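PDB 5UFV: glycoside hydrolase family 61 protein from Myceliophthora thermophila, which is a copper-dependent lytic polysaccharide monooxygenase that oxidatively cleaves beta-1,4-glycosidic bonds in cellulose, giving C1-oxidised products. Local coordinates for residues G100-D105 against P223-T228; I80-Y85 against W138-P143; G145-N150 against T182-A187. One frame throughout, in Å; residues are numbered along the deposited sequence.

Interaction 1 (G100-D105 against P223-T228); sequences GWFKID and PVFKGT
The rings of F102 and F225 form an offset edge-to-face pair: F225 turns its edge to the face of F102, with centroids 5.8 Å apart and planes at 84°. Over the centre of one face of F225 lies the backbone G227 N, 3.7 Å above the ring plane. P185 touches both rings, and Y189 meets F225 edge-to-face. CB of F225 leaves its CA toward the strand and comes 4.0 Å from F102 CD2; CG anti to the backbone N (chi1 -176°) then sets the ring beside F102. Strand 101-107 belongs to the mixed sheet of the AA9 beta-sandwich, and a classic beta bulge interrupts it where I104 and D105 both face V82. Just before the bulge, K103 O accepts F225 N at 2.8 Å, the N-H to acceptor angle being 159° and the donor slightly off the carbonyl plane. A water extends this link, accepting from K103 N and donating to P223 O at 2.6 Å. The K103 side chain ends in a salt bridge to E106 and hydrogen bonds to the carbonyls of P220 and P222. Beside the bulge, V224 CG1 packs 3.4 Å from I104 O.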
ATOM      1  N   GLY A 100     -11.311   5.741   7.478  1.00 35.13           N
ATOM      2  CA  GLY A 100     -10.506   5.123   8.504  1.00 33.76           C
ATOM      3  C   GLY A 100      -9.084   4.884   8.064  1.00 32.71           C
ATOM      4  O   GLY A 100      -8.226   4.573   8.895  1.00 35.20           O
ATOM      5  N   TRP A 101      -8.795   5.005   6.777  1.00 31.82           N
ATOM      6  CA  TRP A 101      -7.436   4.677   6.302  1.00 31.32           C
ATOM      7  C   TRP A 101      -6.403   5.767   6.573  1.00 32.87           C
ATOM      8  O   TRP A 101      -6.578   6.934   6.189  1.00 33.96           O
ATOM      9  CB  TRP A 101      -7.430   4.397   4.819  1.00 29.40           C
ATOM     10  CG  TRP A 101      -8.225   3.208   4.488  1.00 29.18           C
ATOM     11  CD1 TRP A 101      -9.518   3.195   4.125  1.00 28.80           C
ATOM     12  CD2 TRP A 101      -7.783   1.837   4.492  1.00 27.48           C
ATOM     13  NE1 TRP A 101      -9.916   1.921   3.885  1.00 29.54           N
ATOM     14  CE2 TRP A 101      -8.867   1.062   4.117  1.00 27.99           C
ATOM     15  CE3 TRP A 101      -6.576   1.202   4.784  1.00 27.43           C
ATOM     16  CZ2 TRP A 101      -8.791  -0.338   4.014  1.00 27.20           C
ATOM     17  CZ3 TRP A 101      -6.491  -0.188   4.665  1.00 26.26           C
ATOM     18  CH2 TRP A 101      -7.588  -0.933   4.276  1.00 26.22           C
ATOM     19  N   PHE A 102      -5.308   5.382   7.203  1.00 32.31           N
ATOM     20  CA  PHE A 102      -4.218   6.301   7.402  1.00 32.71           C
ATOM     21  C   PHE A 102      -2.906   5.667   6.932  1.00 31.78           C
ATOM     22  O   PHE A 102      -2.705   4.470   7.067  1.00 30.39           O
ATOM     23  CB  PHE A 102      -4.172   6.722   8.879  1.00 34.09           C
ATOM     24  CG  PHE A 102      -3.985   5.572   9.836  1.00 34.19           C
ATOM     25  CD1 PHE A 102      -5.075   4.889  10.342  1.00 33.41           C
ATOM     26  CD2 PHE A 102      -2.705   5.179  10.236  1.00 34.90           C
ATOM     27  CE1 PHE A 102      -4.907   3.837  11.222  1.00 33.89           C
ATOM     28  CE2 PHE A 102      -2.531   4.120  11.119  1.00 34.91           C
ATOM     29  CZ  PHE A 102      -3.639   3.451  11.612  1.00 34.75           C
ATOM     30  N   LYS A 103      -2.020   6.495   6.381  1.00 33.07           N
ATOM     31  CA  LYS A 103      -0.692   6.063   5.942  1.00 32.49           C
ATOM     32  C   LYS A 103       0.248   5.872   7.109  1.00 32.86           C
ATOM     33  O   LYS A 103       0.335   6.723   7.995  1.00 34.29           O
ATOM     34  CB  LYS A 103      -0.079   7.094   4.989  1.00 33.11           C
ATOM     35  CG  LYS A 103      -0.638   6.998   3.579  1.00 33.64           C
ATOM     36  CD  LYS A 103      -0.650   8.320   2.827  1.00 34.50           C
ATOM     37  CE  LYS A 103       0.732   8.751   2.358  1.00 35.30           C
ATOM     38  NZ  LYS A 103       0.698   9.974   1.512  1.00 35.23           N
ATOM     39  N   ILE A 104       0.987   4.767   7.069  1.00 31.67           N
ATOM     40  CA  ILE A 104       2.095   4.555   7.973  1.00 31.57           C
ATOM     41  C   ILE A 104       3.456   4.612   7.275  1.00 31.24           C
ATOM     42  O   ILE A 104       4.457   4.801   7.930  1.00 30.61           O
ATOM     43  CB  ILE A 104       1.953   3.222   8.726  1.00 32.13           C
ATOM     44  CG1 ILE A 104       2.093   2.043   7.800  1.00 31.15           C
ATOM     45  CG2 ILE A 104       0.599   3.147   9.429  1.00 33.34           C
ATOM     46  CD1 ILE A 104       2.048   0.734   8.550  1.00 32.71           C
ATOM     47  N   ASP A 105       3.493   4.424   5.962  1.00 31.28           N
ATOM     48  CA  ASP A 105       4.746   4.475   5.208  1.00 32.01           C
ATOM     49  C   ASP A 105       4.502   5.012   3.788  1.00 31.86           C
ATOM     50  O   ASP A 105       3.387   4.969   3.280  1.00 31.13           O
ATOM     51  CB  ASP A 105       5.372   3.081   5.158  1.00 32.29           C
ATOM     52  CG  ASP A 105       6.899   3.110   5.012  1.00 34.93           C
ATOM     53  OD1 ASP A 105       7.493   4.212   5.098  1.00 36.38           O
ATOM     54  OD2 ASP A 105       7.517   2.024   4.826  1.00 34.36           O
ATOM     55  N   PRO A 223      -0.700  13.250   5.030  1.00 41.49           N
ATOM     56  CA  PRO A 223       0.621  13.045   5.626  1.00 41.00           C
ATOM     57  C   PRO A 223       0.673  11.735   6.366  1.00 39.86           C
ATOM     58  O   PRO A 223      -0.347  11.260   6.826  1.00 39.95           O
ATOM     59  CB  PRO A 223       0.747  14.192   6.644  1.00 43.61           C
ATOM     60  CG  PRO A 223      -0.632  14.745   6.818  1.00 44.92           C
ATOM     61  CD  PRO A 223      -1.350  14.477   5.530  1.00 43.13           C
ATOM     62  N   VAL A 224       1.862  11.173   6.505  1.00 39.75           N
ATOM     63  CA  VAL A 224       2.036   9.915   7.221  1.00 38.72           C
ATOM     64  C   VAL A 224       1.796  10.074   8.717  1.00 39.25           C
ATOM     65  O   VAL A 224       2.292  11.018   9.319  1.00 39.84           O
ATOM     66  CB  VAL A 224       3.473   9.382   7.035  1.00 39.79           C
ATOM     67  CG1 VAL A 224       3.723   8.127   7.881  1.00 39.77           C
ATOM     68  CG2 VAL A 224       3.756   9.121   5.558  1.00 38.64           C
ATOM     69  N   PHE A 225       1.098   9.112   9.315  1.00 39.06           N
ATOM     70  CA  PHE A 225       0.960   9.052  10.765  1.00 40.96           C
ATOM     71  C   PHE A 225       2.150   8.391  11.453  1.00 44.65           C
ATOM     72  O   PHE A 225       2.461   7.236  11.178  1.00 46.33           O
ATOM     73  CB  PHE A 225      -0.305   8.297  11.132  1.00 40.17           C
ATOM     74  CG  PHE A 225      -0.571   8.261  12.592  1.00 39.76           C
ATOM     75  CD1 PHE A 225      -0.710   9.433  13.303  1.00 42.55           C
ATOM     76  CD2 PHE A 225      -0.654   7.066  13.258  1.00 39.38           C
ATOM     77  CE1 PHE A 225      -0.940   9.415  14.671  1.00 44.31           C
ATOM     78  CE2 PHE A 225      -0.882   7.027  14.619  1.00 41.30           C
ATOM     79  CZ  PHE A 225      -1.035   8.204  15.329  1.00 43.75           C
ATOM     80  N   LYS A 226       2.780   9.116  12.377  1.00 51.28           N
ATOM     81  CA  LYS A 226       4.032   8.692  13.040  1.00 56.73           C
ATOM     82  C   LYS A 226       3.849   8.115  14.447  1.00 57.38           C
ATOM     83  O   LYS A 226       4.723   7.404  14.940  1.00 55.02           O
ATOM     84  CB  LYS A 226       4.985   9.883  13.184  1.00 60.44           C
ATOM     85  CG  LYS A 226       5.332  10.600  11.896  1.00 62.85           C
ATOM     86  CD  LYS A 226       6.400   9.868  11.087  1.00 63.88           C
ATOM     87  CE  LYS A 226       6.785  10.711   9.869  1.00 64.84           C
ATOM     88  NZ  LYS A 226       8.015  10.259   9.163  1.00 64.16           N
ATOM     89  N   GLY A 227       2.750   8.466  15.105  1.00 61.52           N
ATOM     90  CA  GLY A 227       2.487   8.024  16.468  1.00 63.79           C
ATOM     91  C   GLY A 227       3.180   8.926  17.457  1.00 68.92           C
ATOM     92  O   GLY A 227       3.016  10.152  17.419  1.00 69.08           O
ATOM     93  N   THR A 228       3.987   8.314  18.320  1.00 75.02           N
ATOM     94  CA  THR A 228       4.580   9.002  19.471  1.00 78.26           C
ATOM     95  C   THR A 228       6.094   8.744  19.588  1.00 78.95           C
ATOM     96  O   THR A 228       6.881   9.118  18.709  1.00 73.94           O
ATOM     97  CB  THR A 228       3.867   8.558  20.773  1.00 77.91           C
ATOM     98  OG1 THR A 228       3.876   7.129  20.878  1.00 73.14           O
ATOM     99  CG2 THR A 228       2.420   9.012  20.774  1.00 77.43           C
TER
HETATM  100  O   HOH W   1      -2.378   9.558   6.814  1.00 39.88           O

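Interaction 2 (I80-Y85 against W138-P143); sequences ILVWMY and WSSKIP
I80 and W138 make the tight end of this contact: I80 CD1 sits over the face of the indole, 3.7 Å from the centroid of its six-membered ring and 13° off the ring normal, a CH-pi contact. The extended end of I80 (chi2 176°) carries CD1 to the ring. Next along the strand, V82 CG2 packs 3.7 Å from S140 OG. That hydroxyl and W138 NE1 both hydrogen bond to D105 OD2, so one carboxylate oxygen fixes two groups of strand 136-141. An alanine at W138 would probably leave I80 CD1 without its aromatic face and D105 without one of its hydrogen-bond partners. Packing is looser at the other end, where M84 SD comes no nearer to P143 CD than 4.4 Å. The solvent side belongs to S139 and K141, both exposed, S139 pointing away from strand 80-85. No hydrogen bond joins the two segments; their axes come within 9.4 Å at 41°, as expected for facing layers of a beta-sandwich. Strand 136-141 is an outermost strand of the four-stranded antiparallel sheet, next to 65-70, whereas 80-86 lies inside the mixed sheet between 149-159 and 101-107.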
ATOM      1  N   ILE A  80       5.102   4.133  -3.486  1.00 28.46           N
ATOM      2  CA  ILE A  80       4.725   3.035  -2.637  1.00 29.40           C
ATOM      3  C   ILE A  80       3.926   3.665  -1.514  1.00 29.38           C
ATOM      4  O   ILE A  80       4.372   4.648  -0.939  1.00 29.82           O
ATOM      5  CB  ILE A  80       5.979   2.408  -1.994  1.00 30.02           C
ATOM      6  CG1 ILE A  80       6.909   1.886  -3.075  1.00 30.64           C
ATOM      7  CG2 ILE A  80       5.598   1.305  -1.035  1.00 29.71           C
ATOM      8  CD1 ILE A  80       8.206   1.346  -2.538  1.00 32.13           C
ATOM      9  N   LEU A  81       2.765   3.098  -1.203  1.00 27.90           N
ATOM     10  CA  LEU A  81       2.013   3.508  -0.039  1.00 27.41           C
ATOM     11  C   LEU A  81       1.628   2.313   0.830  1.00 26.80           C
ATOM     12  O   LEU A  81       1.228   1.269   0.311  1.00 25.19           O
ATOM     13  CB  LEU A  81       0.753   4.228  -0.465  1.00 28.67           C
ATOM     14  CG  LEU A  81       0.971   5.620  -1.078  1.00 30.26           C
ATOM     15  CD1 LEU A  81       1.337   5.539  -2.547  1.00 31.23           C
ATOM     16  CD2 LEU A  81      -0.286   6.468  -0.905  1.00 31.01           C
ATOM     17  N   VAL A  82       1.738   2.480   2.149  1.00 25.46           N
ATOM     18  CA  VAL A  82       1.301   1.476   3.071  1.00 25.25           C
ATOM     19  C   VAL A  82       0.383   2.118   4.064  1.00 26.25           C
ATOM     20  O   VAL A  82       0.751   3.095   4.692  1.00 29.03           O
ATOM     21  CB  VAL A  82       2.469   0.881   3.840  1.00 26.25           C
ATOM     22  CG1 VAL A  82       1.976  -0.292   4.680  1.00 25.77           C
ATOM     23  CG2 VAL A  82       3.597   0.481   2.885  1.00 26.11           C
ATOM     24  N   TRP A  83      -0.809   1.558   4.216  1.00 26.96           N
ATOM     25  CA  TRP A  83      -1.840   2.135   5.034  1.00 27.13           C
ATOM     26  C   TRP A  83      -2.339   1.139   6.029  1.00 26.98           C
ATOM     27  O   TRP A  83      -2.170  -0.048   5.874  1.00 26.85           O
ATOM     28  CB  TRP A  83      -3.066   2.474   4.206  1.00 28.38           C
ATOM     29  CG  TRP A  83      -2.896   3.288   2.957  1.00 29.46           C
ATOM     30  CD1 TRP A  83      -2.298   2.901   1.790  1.00 29.33           C
ATOM     31  CD2 TRP A  83      -3.428   4.596   2.719  1.00 29.74           C
ATOM     32  NE1 TRP A  83      -2.383   3.914   0.856  1.00 29.56           N
ATOM     33  CE2 TRP A  83      -3.078   4.958   1.398  1.00 28.97           C
ATOM     34  CE3 TRP A  83      -4.163   5.497   3.495  1.00 31.28           C
ATOM     35  CZ2 TRP A  83      -3.445   6.164   0.839  1.00 29.57           C
ATOM     36  CZ3 TRP A  83      -4.525   6.707   2.933  1.00 31.34           C
ATOM     37  CH2 TRP A  83      -4.175   7.026   1.621  1.00 30.44           C
ATOM     38  N   MET A  84      -3.055   1.647   7.013  1.00 27.90           N
ATOM     39  CA  MET A  84      -3.707   0.839   8.007  1.00 28.36           C
ATOM     40  C   MET A  84      -5.095   1.382   8.259  1.00 28.24           C
ATOM     41  O   MET A  84      -5.427   2.490   7.869  1.00 27.92           O
ATOM     42  CB  MET A  84      -2.895   0.820   9.313  1.00 29.94           C
ATOM     43  CG  MET A  84      -1.666  -0.048   9.228  1.00 31.01           C
ATOM     44  SD  MET A  84      -0.732  -0.271  10.769  1.00 36.31           S
ATOM     45  CE  MET A  84      -1.672  -1.558  11.598  1.00 33.98           C
ATOM     46  N   TYR A  85      -5.901   0.584   8.937  1.00 28.94           N
ATOM     47  CA  TYR A  85      -7.302   0.887   9.114  1.00 30.08           C
ATOM     48  C   TYR A  85      -7.757   0.145  10.343  1.00 32.15           C
ATOM     49  O   TYR A  85      -7.601  -1.072  10.430  1.00 30.52           O
ATOM     50  CB  TYR A  85      -8.092   0.434   7.877  1.00 28.48           C
ATOM     51  CG  TYR A  85      -9.574   0.630   7.971  1.00 28.25           C
ATOM     52  CD1 TYR A  85     -10.363  -0.193   8.770  1.00 28.96           C
ATOM     53  CD2 TYR A  85     -10.193   1.614   7.245  1.00 28.60           C
ATOM     54  CE1 TYR A  85     -11.730  -0.014   8.867  1.00 29.36           C
ATOM     55  CE2 TYR A  85     -11.559   1.795   7.315  1.00 30.02           C
ATOM     56  CZ  TYR A  85     -12.331   0.979   8.132  1.00 30.13           C
ATOM     57  OH  TYR A  85     -13.692   1.182   8.183  1.00 29.15           O
ATOM     58  N   TRP A 138       9.400  -4.951   1.122  1.00 29.15           N
ATOM     59  CA  TRP A 138       9.337  -3.599   1.699  1.00 28.82           C
ATOM     60  C   TRP A 138       8.945  -3.694   3.145  1.00 28.98           C
ATOM     61  O   TRP A 138       7.982  -4.362   3.475  1.00 28.22           O
ATOM     62  CB  TRP A 138       8.340  -2.700   0.961  1.00 28.50           C
ATOM     63  CG  TRP A 138       8.529  -1.248   1.340  1.00 31.35           C
ATOM     64  CD1 TRP A 138       7.877  -0.562   2.341  1.00 32.46           C
ATOM     65  CD2 TRP A 138       9.476  -0.333   0.778  1.00 30.85           C
ATOM     66  NE1 TRP A 138       8.348   0.732   2.411  1.00 33.64           N
ATOM     67  CE2 TRP A 138       9.332   0.899   1.471  1.00 33.34           C
ATOM     68  CE3 TRP A 138      10.445  -0.438  -0.221  1.00 31.77           C
ATOM     69  CZ2 TRP A 138      10.111   2.040   1.171  1.00 34.48           C
ATOM     70  CZ3 TRP A 138      11.232   0.690  -0.518  1.00 33.86           C
ATOM     71  CH2 TRP A 138      11.054   1.920   0.181  1.00 34.04           C
ATOM     72  N   SER A 139       9.694  -3.021   4.003  1.00 30.44           N
ATOM     73  CA  SER A 139       9.471  -3.066   5.447  1.00 31.75           C
ATOM     74  C   SER A 139       8.982  -1.718   6.028  1.00 33.28           C
ATOM     75  O   SER A 139       9.523  -0.646   5.712  1.00 35.23           O
ATOM     76  CB  SER A 139      10.769  -3.459   6.137  1.00 32.02           C
ATOM     77  OG  SER A 139      11.010  -4.839   5.996  1.00 31.62           O
ATOM     78  N   SER A 140       7.980  -1.793   6.895  1.00 33.16           N
ATOM     79  CA  SER A 140       7.404  -0.633   7.548  1.00 34.07           C
ATOM     80  C   SER A 140       7.239  -0.937   9.044  1.00 37.69           C
ATOM     81  O   SER A 140       6.842  -2.035   9.410  1.00 38.38           O
ATOM     82  CB  SER A 140       6.035  -0.327   6.957  1.00 33.01           C
ATOM     83  OG  SER A 140       6.098   0.000   5.582  1.00 31.55           O
ATOM     84  N   LYS A 141       7.545   0.032   9.902  1.00 42.24           N
ATOM     85  CA  LYS A 141       7.256  -0.081  11.323  1.00 43.97           C
ATOM     86  C   LYS A 141       5.816   0.279  11.590  1.00 40.19           C
ATOM     87  O   LYS A 141       5.349   1.278  11.103  1.00 39.52           O
ATOM     88  CB  LYS A 141       8.142   0.848  12.138  1.00 49.30           C
ATOM     89  CG  LYS A 141       9.511   0.267  12.347  1.00 57.89           C
ATOM     90  CD  LYS A 141      10.428   1.194  13.129  1.00 65.36           C
ATOM     91  CE  LYS A 141      11.816   0.560  13.172  1.00 68.62           C
ATOM     92  NZ  LYS A 141      12.831   1.445  13.790  1.00 71.78           N
ATOM     93  N   ILE A 142       5.125  -0.543  12.373  1.00 38.29           N
ATOM     94  CA  ILE A 142       3.842  -0.166  12.954  1.00 37.51           C
ATOM     95  C   ILE A 142       4.054   0.999  13.916  1.00 38.23           C
ATOM     96  O   ILE A 142       4.778   0.862  14.884  1.00 37.11           O
ATOM     97  CB  ILE A 142       3.220  -1.332  13.737  1.00 38.34           C
ATOM     98  CG1 ILE A 142       2.837  -2.456  12.770  1.00 38.62           C
ATOM     99  CG2 ILE A 142       1.997  -0.863  14.516  1.00 39.82           C
ATOM    100  CD1 ILE A 142       2.338  -3.727  13.441  1.00 39.96           C
ATOM    101  N   PRO A 143       3.409   2.143  13.661  1.00 39.76           N
ATOM    102  CA  PRO A 143       3.675   3.367  14.427  1.00 41.95           C
ATOM    103  C   PRO A 143       3.626   3.161  15.930  1.00 45.34           C
ATOM    104  O   PRO A 143       2.752   2.431  16.407  1.00 43.26           O
ATOM    105  CB  PRO A 143       2.546   4.313  14.018  1.00 41.63           C
ATOM    106  CG  PRO A 143       1.974   3.756  12.765  1.00 40.66           C
ATOM    107  CD  PRO A 143       2.325   2.308  12.679  1.00 39.01           C
TER

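Interaction 3 (G145-N150 against T182-A187); sequences GLAPGN and TAEPAA
G145 and A147 bond to the two backbone polar atoms of A183, so that L146 is bracketed: A183 N donates to G145 O at 2.8 Å, and A147 N donates to A183 O at 2.9 Å. These hydrogen bonds bridge L146 with A183, a single bridge without a continuing ladder. The two bonds differ in geometry, the A147 N-H lying in the carbonyl plane of A183 while the A183 N-H stands 39° out of the plane of G145's carbonyl. A weaker CA-H...O contact adds to them, L146 CA lying 3.6 Å from A183 O. Van der Waals contacts are few and small. A183 CB rests 3.4 Å from G145 O, A147 CB meets E184 CG at 4.1 Å, and L146 has its CG anti to the backbone N (chi1 -169°), so that CD1 lies 3.9 Å from A183 O and also packs against F102. G145 has positive phi (82°), and a CB there would crowd that of A183. The one charge at hand, E184, makes a long, weak ion pair with K86. The polar link between the loop leading into strand 149-159 and the loop after 167-177 thus depends on main-chain atoms, while small residues at G145, A147 and A183 let the backbones come close.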
ATOM      1  N   GLY A 145       2.881   3.608  19.837  1.00 50.38           N
ATOM      2  CA  GLY A 145       1.729   3.998  20.624  1.00 50.60           C
ATOM      3  C   GLY A 145       0.370   3.624  20.054  1.00 49.95           C
ATOM      4  O   GLY A 145      -0.648   3.881  20.696  1.00 51.05           O
ATOM      5  N   LEU A 146       0.326   3.016  18.869  1.00 46.74           N
ATOM      6  CA  LEU A 146      -0.953   2.745  18.201  1.00 45.10           C
ATOM      7  C   LEU A 146      -1.903   1.970  19.098  1.00 45.20           C
ATOM      8  O   LEU A 146      -1.533   0.949  19.650  1.00 46.63           O
ATOM      9  CB  LEU A 146      -0.714   1.934  16.938  1.00 44.51           C
ATOM     10  CG  LEU A 146      -1.841   1.728  15.933  1.00 43.38           C
ATOM     11  CD1 LEU A 146      -2.377   3.059  15.421  1.00 44.37           C
ATOM     12  CD2 LEU A 146      -1.339   0.888  14.778  1.00 41.53           C
ATOM     13  N   ALA A 147      -3.130   2.449  19.252  1.00 45.23           N
ATOM     14  CA  ALA A 147      -4.086   1.750  20.117  1.00 45.50           C
ATOM     15  C   ALA A 147      -4.259   0.332  19.623  1.00 43.64           C
ATOM     16  O   ALA A 147      -4.254   0.105  18.411  1.00 42.00           O
ATOM     17  CB  ALA A 147      -5.433   2.459  20.137  1.00 45.97           C
ATOM     18  N   PRO A 148      -4.428  -0.618  20.552  1.00 43.50           N
ATOM     19  CA  PRO A 148      -4.590  -2.015  20.195  1.00 42.97           C
ATOM     20  C   PRO A 148      -5.883  -2.275  19.453  1.00 42.63           C
ATOM     21  O   PRO A 148      -6.843  -1.545  19.644  1.00 43.64           O
ATOM     22  CB  PRO A 148      -4.667  -2.722  21.556  1.00 44.29           C
ATOM     23  CG  PRO A 148      -5.175  -1.685  22.492  1.00 45.65           C
ATOM     24  CD  PRO A 148      -4.587  -0.399  22.000  1.00 45.77           C
ATOM     25  N   GLY A 149      -5.903  -3.321  18.627  1.00 41.57           N
ATOM     26  CA  GLY A 149      -7.157  -3.879  18.121  1.00 40.95           C
ATOM     27  C   GLY A 149      -6.951  -4.594  16.807  1.00 39.70           C
ATOM     28  O   GLY A 149      -5.823  -4.868  16.415  1.00 39.06           O
ATOM     29  N   ASN A 150      -8.045  -4.879  16.113  1.00 37.89           N
ATOM     30  CA  ASN A 150      -7.964  -5.504  14.808  1.00 36.39           C
ATOM     31  C   ASN A 150      -7.770  -4.468  13.744  1.00 35.64           C
ATOM     32  O   ASN A 150      -8.581  -3.541  13.647  1.00 36.56           O
ATOM     33  CB  ASN A 150      -9.230  -6.295  14.525  1.00 36.31           C
ATOM     34  CG  ASN A 150      -9.484  -7.356  15.565  1.00 37.29           C
ATOM     35  OD1 ASN A 150      -8.568  -7.797  16.277  1.00 38.55           O
ATOM     36  ND2 ASN A 150     -10.730  -7.750  15.686  1.00 37.91           N
ATOM     37  N   THR A 182      -2.421   4.089  23.027  1.00 62.34           N
ATOM     38  CA  THR A 182      -3.625   4.908  22.978  1.00 67.13           C
ATOM     39  C   THR A 182      -3.671   5.830  21.763  1.00 65.99           C
ATOM     40  O   THR A 182      -4.701   6.434  21.493  1.00 68.56           O
ATOM     41  CB  THR A 182      -3.728   5.809  24.238  1.00 74.36           C
ATOM     42  OG1 THR A 182      -2.611   6.722  24.277  1.00 75.49           O
ATOM     43  CG2 THR A 182      -3.795   4.960  25.554  1.00 73.98           C
ATOM     44  N   ALA A 183      -2.561   5.959  21.044  1.00 63.44           N
ATOM     45  CA  ALA A 183      -2.509   6.850  19.912  1.00 63.33           C
ATOM     46  C   ALA A 183      -3.489   6.377  18.825  1.00 63.23           C
ATOM     47  O   ALA A 183      -3.558   5.185  18.481  1.00 59.11           O
ATOM     48  CB  ALA A 183      -1.089   6.949  19.371  1.00 62.45           C
ATOM     49  N   GLU A 184      -4.284   7.337  18.359  1.00 64.84           N
ATOM     50  CA  GLU A 184      -5.161   7.178  17.227  1.00 63.70           C
ATOM     51  C   GLU A 184      -4.967   8.393  16.329  1.00 58.23           C
ATOM     52  O   GLU A 184      -4.868   9.519  16.802  1.00 56.84           O
ATOM     53  CB  GLU A 184      -6.617   7.021  17.674  1.00 71.46           C
ATOM     54  CG  GLU A 184      -6.970   5.572  18.043  1.00 79.75           C
ATOM     55  CD  GLU A 184      -8.408   5.166  17.705  1.00 85.88           C
ATOM     56  OE1 GLU A 184      -9.305   6.048  17.650  1.00 89.79           O
ATOM     57  OE2 GLU A 184      -8.644   3.949  17.500  1.00 84.10           O
ATOM     58  N   PRO A 185      -4.843   8.161  15.021  1.00 53.81           N
ATOM     59  CA  PRO A 185      -4.657   9.316  14.160  1.00 52.56           C
ATOM     60  C   PRO A 185      -5.891  10.205  14.107  1.00 50.49           C
ATOM     61  O   PRO A 185      -7.010   9.714  14.073  1.00 49.68           O
ATOM     62  CB  PRO A 185      -4.352   8.698  12.784  1.00 50.76           C
ATOM     63  CG  PRO A 185      -4.697   7.252  12.888  1.00 49.80           C
ATOM     64  CD  PRO A 185      -4.595   6.885  14.325  1.00 50.74           C
ATOM     65  N   ALA A 186      -5.661  11.506  14.099  1.00 51.72           N
ATOM     66  CA  ALA A 186      -6.719  12.489  13.940  1.00 52.94           C
ATOM     67  C   ALA A 186      -7.360  12.363  12.573  1.00 53.30           C
ATOM     68  O   ALA A 186      -6.805  11.735  11.673  1.00 54.71           O
ATOM     69  CB  ALA A 186      -6.165  13.897  14.132  1.00 53.47           C
ATOM     70  N   ALA A 187      -8.530  12.978  12.420  1.00 55.86           N
ATOM     71  CA  ALA A 187      -9.299  12.909  11.175  1.00 55.34           C
ATOM     72  C   ALA A 187      -8.508  13.430   9.964  1.00 54.64           C
ATOM     73  O   ALA A 187      -8.734  12.977   8.843  1.00 56.86           O
ATOM     74  CB  ALA A 187     -10.626  13.662  11.328  1.00 57.01           C
TER

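In the fold
From the N terminus, strand 80-86 opens interaction 2 and strand 101-107 opens interaction 1 before 138-143 closes interaction 2, so the two loops cross. Interaction 3 then opens at 145-150, in series with interaction 2, and closes at 182-187, nested inside the long loop that 223-228 finally shuts. Interaction 2 ties the two sheets together face to face; interaction 1 fastens the C-terminal segment to strand 101-107, and interaction 3 pairs two loops at the periphery. The crossing pair share sheet hydrogen bonding, F102 O to M84 N. Interactions 1 and 3 meet at F102, and L146 of interaction 3 also touches M84 of interaction 2, connecting all three.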